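Local coordinates for MFP2b (Ascaris suum, PDB 2BJR), which binds zinc and probably enhances polymerization of the major sperm protein (MSP) that drives amoeboid motility of nematode sperm, at residues L275-A278 with I279-F282; D197-C200 with G201-W204; M111-C114 with G115-F118. One frame throughout, in Å; residues are numbered along the deposited sequence.

Contact 1 (L275-A278 with I279-F282); sequences LPEA and IRGF
Arg-280 reaches back across the loop to Leu-275, and its NH1 gives a hydrogen bond to Leu-275 O at 2.8 Å. The carbonyl oxygen lies in the guanidinium plane, and NH1 approaches it almost in line with the C=O bond (168°). Getting there takes a CG placed between the backbone N and the carbonyl carbon (chi1 68°), followed by an extended chain in which CG passes Glu-277 O at 3.5 Å and CD passes Leu-275 O.

Backbone bonds close the turn that the arginine spans. Ile-279 N donates to Pro-276 O at 3.1 Å, while Arg-280 N makes only weak bonds, to Pro-276 O and Glu-277 O.

Glu-277 lies against one face of the guanidinium with its CA, near the rim, and its CB. Its carboxylate adds a loose salt bridge: OE2 is 3.6 Å from Arg-280 NH2 but stands off that plane, so the attraction is electrostatic and not a directed hydrogen bond. Lys-362 is the stronger partner of that carboxylate, and Asp-283 pairs with Arg-280 NH2.

Apolar contact comes from Ile-279, whose CD1 lies 3.8 Å from Pro-276 CD, with CG1 4.2 Å from Leu-275 CB.

The loop joins strand 268-274 to strand 282-288, members of two different sheets. Backbone bonds from Ile-279 and Gly-281 to Val-190 hold it against the segment that follows the zinc-binding cysteines, with Ile-279 resting on Tyr-173.

Contact 2 (D197-C200 with G201-W204); sequences DFRC and GDPW
Arg-199 to Asp-202 form a type II beta turn at the end of strand 194-199, closed by Asp-202 N donating to Arg-199 O at 3.0 Å, with Gly-201 at positive phi in its third position.

The Asp-202 side chain folds back over the turn it belongs to. With CG beside its own backbone N and anti to the carbonyl carbon (chi1 -82°), the carboxylate comes up against the Arg-199 backbone, where OD2 accepts the N-H of Arg-199 N at 2.9 Å. That bond is nearly straight, 173° at the hydrogen, though the N-H meets OD2 from above the carboxylate plane. Arg-199 is therefore tied to Asp-202 through both its N and its O.

The other oxygen serves the arginine side chain: OD1 is 3.1 Å from Arg-199 NH2 in a salt bridge. The two flat groups stand almost perpendicular, 87° apart, so this is not a parallel two-pronged pairing. A bend at chi3 turns the guanidinium back to the aspartate, while NH2 also pairs with Asp-22, its stronger partner, and NH1 bonds Phe-20 O.

On the side of Phe-198, Asp-202 OD2 lies at the ring edge, 3.9 Å from Phe-198 CD2. Phe-198 itself packs on Ile-271 and Tyr-273 of strand 268-274.

The arrangement is a type II turn with glycine at its third position, reinforced by the bond that the carboxylate of its last residue accepts from the N-H of its first, leading out of an antiparallel sheet strand at the protein surface.

Contact 3 (M111-C114 with G115-F118); sequences MLRC and GDSF
Arg-113 lays its side chain alongside the turn, and NE and NH2, on one side of the guanidinium, both donate to Gly-115 O, NE at 2.9 Å from that oxygen and NH2 at 3.0 Å from the same Gly-115 O. The oxygen lies in the guanidinium plane. NE meets the carbonyl end-on, whereas NH2 approaches from above the carbonyl plane. CG sits between the backbone N and the carbonyl carbon (chi1 66°), and the chain then folds so that NE faces the oxygen; sharing one acceptor between two donors should limit the rotation of the group.

Next along the same edge is Asp-116. Its side chain points the same way as that of Arg-113, and Asp-116 OD1 stands 3.6 Å from Arg-113 NH2, a long salt bridge with the two planes 39° apart. Its other oxygen, OD2, pairs with Lys-137.

The backbone itself forms a type II' turn from Cys-114 to Ser-117, with Gly-115 at positive phi (60°) in its second position. Cys-114 N donates to Ser-117 O at 2.9 Å, and Ser-117 N returns a bond of 2.9 Å to Cys-114 O, making a single antiparallel hydrogen-bonded pair at the ends of the turn. Ser-117 O also receives a CA-H...O contact from Arg-113 CA, 3.5 Å away. Further along, Phe-118 CB packs 3.3 Å from Leu-112 O.

The turn leads into strand 117-122, an outermost strand of a four-stranded antiparallel sheet, where Phe-118 bonds through its backbone to Ala-134 of strand 130-135. Leu-112 and Cys-114 meet Trp-11 of strand 10-15, and Ser-117 OG bonds His-46 of strand 43-52, so this turn bridges the four-stranded sheet to the six-stranded one.

Overall arrangement
From the N terminus the chain reaches contact 3 first, in the first cytosolic motility protein range, where it turns between strands 110-111 and 117-122. Contacts 2 and 1 follow in the second range: the turn of 199-202 leaves strand 194-199, and the loop 275-282 carries the chain from one seven-stranded sheet into the other. The three are strictly in series; none nests within or crosses another. Centres of contacts 1 and 2 are 24 Å apart, and strand 268-274 links them, pairing with strand 194-199 and running directly into contact 1. Contact 3 stands about 31 Å from contact 2, centre to centre, in the other half.

Contact 1 (L275-A278 with I279-F282)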
loop_
_atom_site.group_PDB
_atom_site.type_symbol
_atom_site.label_atom_id
_atom_site.label_comp_id
_atom_site.label_asym_id
_atom_site.label_seq_id
_atom_site.Cartn_x
_atom_site.Cartn_y
_atom_site.Cartn_z
ATOM N N LEU A 275 5.387 -13.511 0.703
ATOM C CA LEU A 275 5.420 -13.994 -0.648
ATOM C C LEU A 275 5.942 -15.422 -0.719
ATOM O O LEU A 275 6.604 -15.866 0.188
ATOM C CB LEU A 275 6.321 -13.109 -1.453
ATOM C CG LEU A 275 5.735 -11.706 -1.574
ATOM C CD1 LEU A 275 6.762 -10.816 -2.188
ATOM C CD2 LEU A 275 4.436 -11.763 -2.404
ATOM N N PRO A 276 5.640 -16.129 -1.795
ATOM C CA PRO A 276 6.230 -17.464 -2.002
ATOM C C PRO A 276 7.758 -17.389 -2.004
ATOM O O PRO A 276 8.335 -16.452 -2.555
ATOM C CB PRO A 276 5.703 -17.851 -3.391
ATOM C CG PRO A 276 4.434 -17.073 -3.523
ATOM C CD PRO A 276 4.783 -15.727 -2.929
ATOM N N GLU A 277 8.433 -18.361 -1.401
ATOM C CA GLU A 277 9.873 -18.205 -1.190
ATOM C C GLU A 277 10.634 -17.995 -2.502
ATOM O O GLU A 277 11.589 -17.207 -2.558
ATOM C CB GLU A 277 10.486 -19.388 -0.435
ATOM C CG GLU A 277 11.950 -19.120 -0.041
ATOM C CD GLU A 277 12.418 -19.925 1.170
ATOM O OE1 GLU A 277 11.920 -21.053 1.344
ATOM O OE2 GLU A 277 13.297 -19.435 1.955
ATOM N N ALA A 278 10.177 -18.659 -3.559
ATOM C CA ALA A 278 10.864 -18.619 -4.837
ATOM C C ALA A 278 10.890 -17.237 -5.486
ATOM O O ALA A 278 11.778 -16.971 -6.281
ATOM C CB ALA A 278 10.244 -19.630 -5.801
ATOM N N ILE A 279 9.950 -16.343 -5.162
ATOM C CA ILE A 279 9.963 -15.023 -5.798
ATOM C C ILE A 279 10.442 -13.881 -4.901
ATOM O O ILE A 279 10.706 -12.792 -5.393
ATOM C CB ILE A 279 8.579 -14.662 -6.393
ATOM C CG1 ILE A 279 7.600 -14.252 -5.296
ATOM C CG2 ILE A 279 8.039 -15.800 -7.323
ATOM C CD1 ILE A 279 6.257 -13.827 -5.892
ATOM N N ARG A 280 10.594 -14.141 -3.607
ATOM C CA ARG A 280 10.927 -13.077 -2.679
ATOM C C ARG A 280 12.421 -12.899 -2.503
ATOM O O ARG A 280 13.183 -13.871 -2.579
ATOM C CB ARG A 280 10.277 -13.304 -1.333
ATOM C CG ARG A 280 10.766 -14.439 -0.534
ATOM C CD ARG A 280 9.879 -14.730 0.644
ATOM N NE ARG A 280 10.485 -15.683 1.595
ATOM C CZ ARG A 280 9.859 -16.707 2.148
ATOM N NH1 ARG A 280 8.589 -16.970 1.894
ATOM N NH2 ARG A 280 10.514 -17.485 2.990
ATOM N N GLY A 281 12.831 -11.670 -2.244
ATOM C CA GLY A 281 14.222 -11.342 -2.113
ATOM C C GLY A 281 14.628 -11.167 -0.668
ATOM O O GLY A 281 15.686 -10.664 -0.414
ATOM N N PHE A 282 13.750 -11.527 0.261
ATOM C CA PHE A 282 13.968 -11.343 1.686
ATOM C C PHE A 282 13.114 -12.329 2.487
ATOM O O PHE A 282 12.104 -12.840 1.975
ATOM C CB PHE A 282 13.641 -9.890 2.076
ATOM C CG PHE A 282 12.231 -9.500 1.752
ATOM C CD1 PHE A 282 11.209 -9.717 2.662
ATOM C CD2 PHE A 282 11.932 -8.957 0.510
ATOM C CE1 PHE A 282 9.888 -9.383 2.334
ATOM C CE2 PHE A 282 10.625 -8.619 0.180
ATOM C CZ PHE A 282 9.613 -8.840 1.096
#

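Contact 2 (D197-C200 with G201-W204)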
loop_
_atom_site.group_PDB
_atom_site.type_symbol
_atom_site.label_atom_id
_atom_site.label_comp_id
_atom_site.label_asym_id
_atom_site.label_seq_id
_atom_site.Cartn_x
_atom_site.Cartn_y
_atom_site.Cartn_z
ATOM N N ASP A 197 -4.771 -4.913 -0.114
ATOM C CA ASP A 197 -5.939 -4.103 0.315
ATOM C C ASP A 197 -7.162 -4.957 0.580
ATOM O O ASP A 197 -7.554 -5.778 -0.273
ATOM C CB ASP A 197 -6.275 -3.108 -0.795
ATOM C CG ASP A 197 -5.177 -2.055 -0.970
ATOM O OD1 ASP A 197 -5.085 -1.193 -0.085
ATOM O OD2 ASP A 197 -4.350 -2.071 -1.911
ATOM N N PHE A 198 -7.752 -4.728 1.748
ATOM C CA PHE A 198 -8.984 -5.319 2.194
ATOM C C PHE A 198 -9.734 -4.359 3.070
ATOM O O PHE A 198 -9.168 -3.436 3.638
ATOM C CB PHE A 198 -8.697 -6.549 3.026
ATOM C CG PHE A 198 -8.230 -7.714 2.250
ATOM C CD1 PHE A 198 -6.883 -7.995 2.114
ATOM C CD2 PHE A 198 -9.161 -8.594 1.683
ATOM C CE1 PHE A 198 -6.443 -9.129 1.377
ATOM C CE2 PHE A 198 -8.720 -9.741 0.957
ATOM C CZ PHE A 198 -7.365 -9.983 0.809
ATOM N N ARG A 199 -11.033 -4.592 3.231
ATOM C CA ARG A 199 -11.812 -3.864 4.218
ATOM C C ARG A 199 -12.094 -4.768 5.384
ATOM O O ARG A 199 -12.337 -5.939 5.194
ATOM C CB ARG A 199 -13.129 -3.371 3.645
ATOM C CG ARG A 199 -13.036 -2.425 2.433
ATOM C CD ARG A 199 -14.434 -2.049 1.840
ATOM N NE ARG A 199 -15.094 -3.250 1.343
ATOM C CZ ARG A 199 -14.922 -3.766 0.143
ATOM N NH1 ARG A 199 -14.185 -3.141 -0.764
ATOM N NH2 ARG A 199 -15.520 -4.913 -0.168
ATOM N N CYS A 200 -12.140 -4.210 6.586
ATOM C CA CYS A 200 -12.559 -4.974 7.739
ATOM C C CYS A 200 -13.960 -5.451 7.490
ATOM O O CYS A 200 -14.766 -4.735 6.860
ATOM C CB CYS A 200 -12.577 -4.143 8.993
ATOM S SG CYS A 200 -10.892 -3.804 9.429
ATOM N N GLY A 201 -14.185 -6.695 7.892
ATOM C CA GLY A 201 -15.427 -7.412 7.611
ATOM C C GLY A 201 -15.510 -8.129 6.282
ATOM O O GLY A 201 -16.475 -8.866 6.083
ATOM N N ASP A 202 -14.565 -7.916 5.379
ATOM C CA ASP A 202 -14.434 -8.734 4.178
ATOM C C ASP A 202 -14.092 -10.156 4.649
ATOM O O ASP A 202 -13.588 -10.341 5.769
ATOM C CB ASP A 202 -13.237 -8.314 3.312
ATOM C CG ASP A 202 -13.494 -7.113 2.388
ATOM O OD1 ASP A 202 -14.675 -6.680 2.230
ATOM O OD2 ASP A 202 -12.506 -6.606 1.716
ATOM N N PRO A 203 -14.308 -11.154 3.788
ATOM C CA PRO A 203 -13.861 -12.516 4.083
ATOM C C PRO A 203 -12.356 -12.584 4.250
ATOM O O PRO A 203 -11.645 -11.817 3.589
ATOM C CB PRO A 203 -14.302 -13.309 2.839
ATOM C CG PRO A 203 -15.447 -12.537 2.264
ATOM C CD PRO A 203 -15.014 -11.081 2.488
ATOM N N TRP A 204 -11.883 -13.507 5.089
ATOM C CA TRP A 204 -10.456 -13.717 5.341
ATOM C C TRP A 204 -9.729 -13.925 3.999
ATOM O O TRP A 204 -10.300 -14.541 3.105
ATOM C CB TRP A 204 -10.255 -14.934 6.255
ATOM C CG TRP A 204 -8.904 -15.014 6.824
ATOM C CD1 TRP A 204 -7.920 -15.895 6.506
ATOM C CD2 TRP A 204 -8.356 -14.138 7.808
ATOM N NE1 TRP A 204 -6.787 -15.619 7.230
ATOM C CE2 TRP A 204 -7.032 -14.552 8.049
ATOM C CE3 TRP A 204 -8.857 -13.058 8.522
ATOM C CZ2 TRP A 204 -6.217 -13.932 8.962
ATOM C CZ3 TRP A 204 -8.058 -12.437 9.411
ATOM C CH2 TRP A 204 -6.744 -12.881 9.652
#

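Contact 3 (M111-C114 with G115-F118)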
loop_
_atom_site.group_PDB
_atom_site.type_symbol
_atom_site.label_atom_id
_atom_site.label_comp_id
_atom_site.label_asym_id
_atom_site.label_seq_id
_atom_site.Cartn_x
_atom_site.Cartn_y
_atom_site.Cartn_z
HETATM N N MSE A 111 -1.749 2.107 -23.950
HETATM C CA MSE A 111 -1.517 2.993 -22.811
HETATM C C MSE A 111 -2.816 3.190 -22.107
HETATM O O MSE A 111 -3.861 3.404 -22.746
HETATM C CB MSE A 111 -0.945 4.339 -23.246
HETATM C CG MSE A 111 0.395 4.348 -23.889
HETATM SE SE MSE A 111 1.849 3.401 -22.875
HETATM C CE MSE A 111 1.751 1.672 -23.763
ATOM N N LEU A 112 -2.795 3.109 -20.790
ATOM C CA LEU A 112 -3.976 3.414 -20.058
ATOM C C LEU A 112 -4.301 4.898 -20.257
ATOM O O LEU A 112 -3.436 5.770 -20.149
ATOM C CB LEU A 112 -3.813 3.107 -18.611
ATOM C CG LEU A 112 -4.927 3.570 -17.678
ATOM C CD1 LEU A 112 -6.061 2.596 -17.796
ATOM C CD2 LEU A 112 -4.460 3.648 -16.216
ATOM N N ARG A 113 -5.563 5.161 -20.554
ATOM C CA ARG A 113 -6.013 6.549 -20.715
ATOM C C ARG A 113 -7.513 6.649 -20.535
ATOM O O ARG A 113 -8.231 5.645 -20.686
ATOM C CB ARG A 113 -5.631 7.082 -22.079
ATOM C CG ARG A 113 -6.353 6.367 -23.205
ATOM C CD ARG A 113 -5.810 6.725 -24.558
ATOM N NE ARG A 113 -6.075 8.136 -24.860
ATOM C CZ ARG A 113 -5.618 8.760 -25.922
ATOM N NH1 ARG A 113 -4.841 8.112 -26.781
ATOM N NH2 ARG A 113 -5.902 10.040 -26.129
ATOM N N CYS A 114 -7.972 7.849 -20.200
ATOM C CA CYS A 114 -9.399 8.225 -20.268
ATOM C C CYS A 114 -9.470 9.504 -21.047
ATOM O O CYS A 114 -8.992 10.536 -20.614
ATOM C CB CYS A 114 -10.027 8.381 -18.892
ATOM S SG CYS A 114 -9.863 6.947 -17.810
ATOM N N GLY A 115 -9.965 9.421 -22.268
ATOM C CA GLY A 115 -9.963 10.588 -23.136
ATOM C C GLY A 115 -8.543 11.063 -23.344
ATOM O O GLY A 115 -7.638 10.293 -23.679
ATOM N N ASP A 116 -8.285 12.312 -23.064
ATOM C CA ASP A 116 -6.939 12.822 -23.276
ATOM C C ASP A 116 -6.077 12.783 -21.988
ATOM O O ASP A 116 -4.966 13.237 -22.014
ATOM C CB ASP A 116 -6.981 14.262 -23.784
ATOM C CG ASP A 116 -7.276 14.365 -25.295
ATOM O OD1 ASP A 116 -6.989 13.440 -26.076
ATOM O OD2 ASP A 116 -7.722 15.414 -25.764
ATOM N N SER A 117 -6.593 12.215 -20.909
ATOM C CA SER A 117 -5.875 12.235 -19.636
ATOM C C SER A 117 -5.285 10.855 -19.395
ATOM O O SER A 117 -5.951 9.825 -19.618
ATOM C CB SER A 117 -6.800 12.630 -18.529
ATOM O OG SER A 117 -6.252 12.398 -17.237
ATOM N N PHE A 118 -4.043 10.831 -18.926
ATOM C CA PHE A 118 -3.512 9.596 -18.387
ATOM C C PHE A 118 -2.753 9.807 -17.091
ATOM O O PHE A 118 -2.110 10.849 -16.908
ATOM C CB PHE A 118 -2.644 8.888 -19.353
ATOM C CG PHE A 118 -1.573 9.686 -19.931
ATOM C CD1 PHE A 118 -0.262 9.529 -19.508
ATOM C CD2 PHE A 118 -1.822 10.507 -21.021
ATOM C CE1 PHE A 118 0.768 10.244 -20.115
ATOM C CE2 PHE A 118 -0.800 11.228 -21.614
ATOM C CZ PHE A 118 0.483 11.096 -21.183
#